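PDB 6E57: surface glycan binding protein B from Bacteroides ovatus, which binds mixed-linkage beta-glucan at the surface of a gut bacterium and probably helps capture the polysaccharide for uptake. Local coordinates for residues H318-D323 with Y412-V417; G347-V352 with E386-L391. One frame throughout, in Å; residues are numbered along the deposited sequence.

Contact 1 (H318-D323 with Y412-V417); sequences HYVSWD and YYVDLV. With BGC (beta-D-glucopyranose), chain E; PO4 (phosphate ion), chain K.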
# COMPACT_ATOMS: atom_id res chain seq x y z
N HIS A 318 11.54 -1.97 -35.17
CA HIS A 318 10.79 -1.26 -36.21
C HIS A 318 10.55 0.20 -35.81
O HIS A 318 9.80 0.48 -34.88
CB HIS A 318 9.46 -1.99 -36.46
CG HIS A 318 8.68 -1.39 -37.58
ND1 HIS A 318 8.83 -1.81 -38.88
CD2 HIS A 318 7.76 -0.40 -37.59
CE1 HIS A 318 8.03 -1.11 -39.66
NE2 HIS A 318 7.37 -0.24 -38.89
N TYR A 319 11.17 1.13 -36.56
CA TYR A 319 11.06 2.56 -36.30
C TYR A 319 9.66 3.04 -36.66
O TYR A 319 9.05 2.54 -37.61
CB TYR A 319 12.11 3.35 -37.08
CG TYR A 319 12.13 4.83 -36.75
CD1 TYR A 319 12.49 5.26 -35.48
CD2 TYR A 319 11.76 5.79 -37.67
CE1 TYR A 319 12.50 6.61 -35.15
CE2 TYR A 319 11.76 7.14 -37.36
CZ TYR A 319 12.13 7.55 -36.09
OH TYR A 319 12.14 8.87 -35.75
N VAL A 320 9.17 4.04 -35.91
CA VAL A 320 7.85 4.65 -36.11
C VAL A 320 8.02 6.17 -36.18
O VAL A 320 8.57 6.78 -35.27
CB VAL A 320 6.89 4.26 -34.97
CG1 VAL A 320 5.53 4.92 -35.14
CG2 VAL A 320 6.74 2.75 -34.84
N SER A 321 7.52 6.77 -37.27
CA SER A 321 7.49 8.23 -37.40
C SER A 321 6.37 8.65 -38.36
O SER A 321 6.38 8.30 -39.53
CB SER A 321 8.80 8.78 -37.85
OG SER A 321 8.68 10.15 -38.18
N TRP A 322 5.44 9.45 -37.84
CA TRP A 322 4.32 9.96 -38.61
C TRP A 322 4.76 11.13 -39.51
O TRP A 322 3.93 11.72 -40.19
CB TRP A 322 3.17 10.35 -37.68
CG TRP A 322 3.54 11.16 -36.47
CD1 TRP A 322 4.59 12.03 -36.35
CD2 TRP A 322 2.84 11.20 -35.22
NE1 TRP A 322 4.60 12.59 -35.10
CE2 TRP A 322 3.53 12.10 -34.38
CE3 TRP A 322 1.70 10.56 -34.71
CZ2 TRP A 322 3.13 12.38 -33.08
CZ3 TRP A 322 1.30 10.83 -33.42
CH2 TRP A 322 2.00 11.73 -32.62
N ASP A 323 6.05 11.47 -39.50
CA ASP A 323 6.65 12.41 -40.46
C ASP A 323 6.81 11.75 -41.83
O ASP A 323 6.61 12.40 -42.86
CB ASP A 323 8.02 12.90 -39.98
CG ASP A 323 7.97 13.80 -38.76
OD1 ASP A 323 6.91 14.42 -38.52
OD2 ASP A 323 9.00 13.88 -38.05
N TYR A 412 10.62 6.49 -31.90
CA TYR A 412 10.78 5.27 -31.11
C TYR A 412 10.72 4.05 -32.03
O TYR A 412 10.36 4.15 -33.20
CB TYR A 412 9.72 5.18 -30.02
CG TYR A 412 8.33 4.81 -30.50
CD1 TYR A 412 7.45 5.78 -30.95
CD2 TYR A 412 7.90 3.49 -30.49
CE1 TYR A 412 6.18 5.45 -31.39
CE2 TYR A 412 6.63 3.15 -30.92
CZ TYR A 412 5.77 4.13 -31.37
OH TYR A 412 4.51 3.81 -31.80
N TYR A 413 11.11 2.90 -31.46
CA TYR A 413 11.08 1.62 -32.13
C TYR A 413 10.16 0.68 -31.35
O TYR A 413 10.15 0.74 -30.13
CB TYR A 413 12.47 0.99 -32.19
CG TYR A 413 13.50 1.75 -32.98
CD1 TYR A 413 14.28 2.73 -32.38
CD2 TYR A 413 13.73 1.47 -34.32
CE1 TYR A 413 15.25 3.43 -33.10
CE2 TYR A 413 14.70 2.15 -35.04
CZ TYR A 413 15.46 3.13 -34.43
OH TYR A 413 16.40 3.80 -35.15
N VAL A 414 9.43 -0.18 -32.06
CA VAL A 414 8.72 -1.30 -31.46
C VAL A 414 9.64 -2.53 -31.54
O VAL A 414 10.07 -2.91 -32.63
CB VAL A 414 7.38 -1.56 -32.17
CG1 VAL A 414 6.74 -2.86 -31.73
CG2 VAL A 414 6.42 -0.39 -31.98
N ASP A 415 9.94 -3.12 -30.38
CA ASP A 415 10.92 -4.20 -30.25
C ASP A 415 10.24 -5.55 -29.95
O ASP A 415 10.76 -6.60 -30.33
CB ASP A 415 11.96 -3.89 -29.18
CG ASP A 415 12.82 -2.67 -29.47
OD1 ASP A 415 13.21 -2.50 -30.65
OD2 ASP A 415 13.11 -1.90 -28.52
N LEU A 416 9.10 -5.52 -29.25
CA LEU A 416 8.35 -6.73 -28.90
C LEU A 416 6.87 -6.40 -28.70
O LEU A 416 6.52 -5.32 -28.22
CB LEU A 416 8.96 -7.34 -27.63
CG LEU A 416 8.60 -8.80 -27.36
CD1 LEU A 416 9.34 -9.73 -28.31
CD2 LEU A 416 8.92 -9.17 -25.91
N VAL A 417 5.99 -7.34 -29.08
CA VAL A 417 4.58 -7.29 -28.73
C VAL A 417 4.17 -8.67 -28.22
O VAL A 417 4.37 -9.67 -28.91
CB VAL A 417 3.70 -6.86 -29.93
CG1 VAL A 417 2.23 -6.78 -29.53
CG2 VAL A 417 4.17 -5.55 -30.54
C2 BGC E . 0.26 14.06 -35.72
C3 BGC E . 1.05 15.35 -35.54
C4 BGC E . 2.30 15.33 -36.40
C5 BGC E . 1.89 15.06 -37.85
C6 BGC E . 3.09 15.07 -38.79
C1 BGC E . 0.01 13.77 -37.19
O2 BGC E . -0.99 14.18 -35.02
O3 BGC E . 1.43 15.49 -34.18
O4 BGC E . 2.99 16.58 -36.26
O5 BGC E . 1.23 13.79 -37.93
O6 BGC E . 2.65 14.66 -40.10
P PO4 K . 12.04 11.11 -39.26
O1 PO4 K . 11.86 12.60 -39.04
O2 PO4 K . 10.98 10.61 -40.20
O3 PO4 K . 11.92 10.38 -37.94
O4 PO4 K . 13.41 10.87 -39.84
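Tyr-319 and Tyr-413 meet as an edge-to-face aromatic pair on an antiparallel beta pairing in the C-terminal, glycan-binding part of the protein. The edge of Tyr-319 points at the face of Tyr-413: its CD1 sits 3.8 Å above that ring plane, toward the rim, and the two planes are inclined at 59°. Tyr-319 CB also packs 3.5 Å from Tyr-413 CE2, so the pair touches from the root of one side chain onward. Both hydroxyls have partners, Tyr-413 OH with Glu-357 and Tyr-319 OH with a phosphate ion, probably from the crystallisation liquor, whose O3 lies at the edge of the Tyr-319 ring.

His-318, Val-320, Tyr-412 and Val-414 occupy the other face of the pairing. Tyr-412 turns its CG between its own N and carbonyl carbon (chi1 75°), which swings the ring back across Val-320. There the valine CB lies 4.0 Å from the ring centroid in a CH-pi contact, while Tyr-412 OH bonds to the carbonyl of Val-408. His-318 and Val-414 lock the backbones with a reciprocal pair of bonds, His-318 N to Val-414 O at 3.1 Å and Val-414 N to His-318 O at 2.9 Å.

Farther along, the chain enters the sugar site. Ser-321 OG accepts from Asp-323 N in an ST turn. Trp-322 presents one face to a glucose ring, with BGC C2 over the centre of the indole, and its carbonyl O accepts a hydrogen bond from BGC O6 at 3.2 Å.

Contact 2 (G347-V352 with E386-L391); sequences GSTLKV and EYTLIL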
# COMPACT_ATOMS: atom_id res chain seq x y z
N GLY A 347 -10.13 -9.13 -22.06
CA GLY A 347 -9.52 -9.14 -20.74
C GLY A 347 -8.02 -9.41 -20.80
O GLY A 347 -7.32 -9.21 -19.80
N SER A 348 -7.54 -9.86 -21.96
CA SER A 348 -6.13 -10.15 -22.17
C SER A 348 -5.32 -8.85 -22.13
O SER A 348 -5.83 -7.78 -22.48
CB SER A 348 -5.92 -10.87 -23.47
OG SER A 348 -6.76 -12.01 -23.55
N THR A 349 -4.06 -8.97 -21.69
CA THR A 349 -3.15 -7.84 -21.56
C THR A 349 -2.16 -7.84 -22.73
O THR A 349 -1.34 -8.75 -22.85
CB THR A 349 -2.39 -7.89 -20.23
OG1 THR A 349 -3.34 -8.05 -19.18
CG2 THR A 349 -1.56 -6.65 -19.98
N LEU A 350 -2.26 -6.81 -23.58
CA LEU A 350 -1.28 -6.56 -24.63
C LEU A 350 -0.13 -5.76 -24.02
O LEU A 350 -0.37 -4.89 -23.18
CB LEU A 350 -1.94 -5.80 -25.78
CG LEU A 350 -1.12 -5.69 -27.06
CD1 LEU A 350 -1.12 -7.00 -27.83
CD2 LEU A 350 -1.63 -4.57 -27.95
N LYS A 351 1.10 -6.08 -24.43
CA LYS A 351 2.32 -5.39 -24.00
C LYS A 351 3.14 -5.02 -25.24
O LYS A 351 3.38 -5.86 -26.08
CB LYS A 351 3.14 -6.28 -23.07
CG LYS A 351 4.48 -5.71 -22.62
CD LYS A 351 5.36 -6.70 -21.88
CE LYS A 351 4.82 -7.08 -20.52
NZ LYS A 351 5.68 -8.07 -19.83
N VAL A 352 3.55 -3.75 -25.32
CA VAL A 352 4.44 -3.27 -26.37
C VAL A 352 5.75 -2.80 -25.72
O VAL A 352 5.73 -1.83 -24.96
CB VAL A 352 3.80 -2.13 -27.19
CG1 VAL A 352 4.72 -1.66 -28.30
CG2 VAL A 352 2.44 -2.53 -27.74
N GLU A 386 7.95 -0.43 -21.31
CA GLU A 386 6.93 -1.38 -21.69
C GLU A 386 5.57 -0.72 -21.49
O GLU A 386 5.28 -0.24 -20.40
CB GLU A 386 7.04 -2.66 -20.84
CG GLU A 386 8.46 -3.18 -20.70
CD GLU A 386 8.59 -4.52 -19.98
OE1 GLU A 386 7.56 -5.03 -19.47
OE2 GLU A 386 9.72 -5.05 -19.94
N TYR A 387 4.75 -0.70 -22.54
CA TYR A 387 3.37 -0.21 -22.48
C TYR A 387 2.42 -1.42 -22.39
O TYR A 387 2.40 -2.24 -23.30
CB TYR A 387 3.05 0.64 -23.71
CG TYR A 387 1.82 1.49 -23.58
CD1 TYR A 387 0.56 0.97 -23.80
CD2 TYR A 387 1.91 2.83 -23.24
CE1 TYR A 387 -0.58 1.75 -23.68
CE2 TYR A 387 0.78 3.62 -23.12
CZ TYR A 387 -0.47 3.08 -23.33
OH TYR A 387 -1.58 3.87 -23.21
N THR A 388 1.65 -1.52 -21.30
CA THR A 388 0.63 -2.56 -21.16
C THR A 388 -0.76 -1.94 -21.28
O THR A 388 -0.99 -0.82 -20.85
CB THR A 388 0.80 -3.37 -19.86
OG1 THR A 388 0.71 -2.47 -18.76
CG2 THR A 388 2.11 -4.12 -19.79
N LEU A 389 -1.69 -2.70 -21.87
CA LEU A 389 -3.06 -2.29 -22.09
C LEU A 389 -3.95 -3.53 -22.11
O LEU A 389 -3.66 -4.50 -22.82
CB LEU A 389 -3.14 -1.55 -23.43
CG LEU A 389 -4.54 -1.11 -23.86
CD1 LEU A 389 -5.00 0.11 -23.08
CD2 LEU A 389 -4.59 -0.84 -25.36
N ILE A 390 -5.03 -3.49 -21.32
CA ILE A 390 -6.03 -4.55 -21.31
C ILE A 390 -6.99 -4.31 -22.47
O ILE A 390 -7.61 -3.25 -22.56
CB ILE A 390 -6.75 -4.60 -19.94
CG1 ILE A 390 -5.77 -4.95 -18.82
CG2 ILE A 390 -7.92 -5.57 -19.99
CD1 ILE A 390 -6.38 -4.95 -17.45
N LEU A 391 -7.09 -5.30 -23.36
CA LEU A 391 -7.97 -5.26 -24.52
C LEU A 391 -9.36 -5.77 -24.12
O LEU A 391 -9.56 -6.97 -23.91
CB LEU A 391 -7.37 -6.13 -25.63
CG LEU A 391 -5.98 -5.70 -26.12
CD1 LEU A 391 -5.43 -6.69 -27.13
CD2 LEU A 391 -6.02 -4.31 -26.72
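Segments 347-352 and 386-391 run antiparallel, their short strand axes at 160° and 4.5 Å apart at closest approach, joined by six backbone hydrogen bonds. Leu-350 with Leu-389 and Val-352 with Tyr-387 are the hydrogen-bonded pairs, each bonded in both directions. The pairing includes Leu-391 N to Ser-348 O at 2.9 Å, and Gly-347 N bonds to Leu-391 O. Gly-347 takes a backbone shape (phi 102°) in which a CB would press on the preceding carbonyl.

On the face carrying Thr-349, Lys-351, Thr-388 and Ile-390, Lys-351 reaches along the surface. Its stem runs alongside Thr-388, with CG 4.0 Å from Thr-388 CG2, then the chain bends at chi3 (-69°). That bend brings NZ to Glu-386 OE1 at 3.6 Å, a long salt bridge; NZ also forms a salt bridge with Glu-310, its stronger partner. Thr-349 sets its CG2 4.0 Å from Thr-388 CB, and its OG1 lies beside Ile-390 CG1. Farther along, Ile-390 CG2 rests 3.7 Å from Gly-347 O.

The opposite face is largely apolar. Leu-391 brings CD1 to within 3.8 Å of Leu-350 CB, and the side chains of Leu-350, Val-352, Tyr-387 and Leu-389 all touch Leu-367 of strand 364-369. On strand 405-409, Leu-350 packs against Phe-405 and Val-352 against Cys-407. A face of mixed character and a mainly apolar face packed on further strands are what an antiparallel sheet in a beta-sandwich-like domain would give.

In the fold
Coming from the N terminus, the chain first passes through the domains built around the earlier sheets and then reaches 318-323. Contact 1 closes a loop near the C terminus, with 88 residues between segments 318-323 and 412-417. Contact 2 is nested wholly within that loop, its segments 347-352 and 386-391 separated by 33 residues. The contacts lie about 17 Å apart between centres and share a sheet, since strand 349-356 also neighbours strand 412-419. Val-417 of contact 1 packs on Leu-350 and Lys-351 of contact 2. Neighbouring strands thus link the glycan-pocket end of contact 1 to the strand pairing of contact 2.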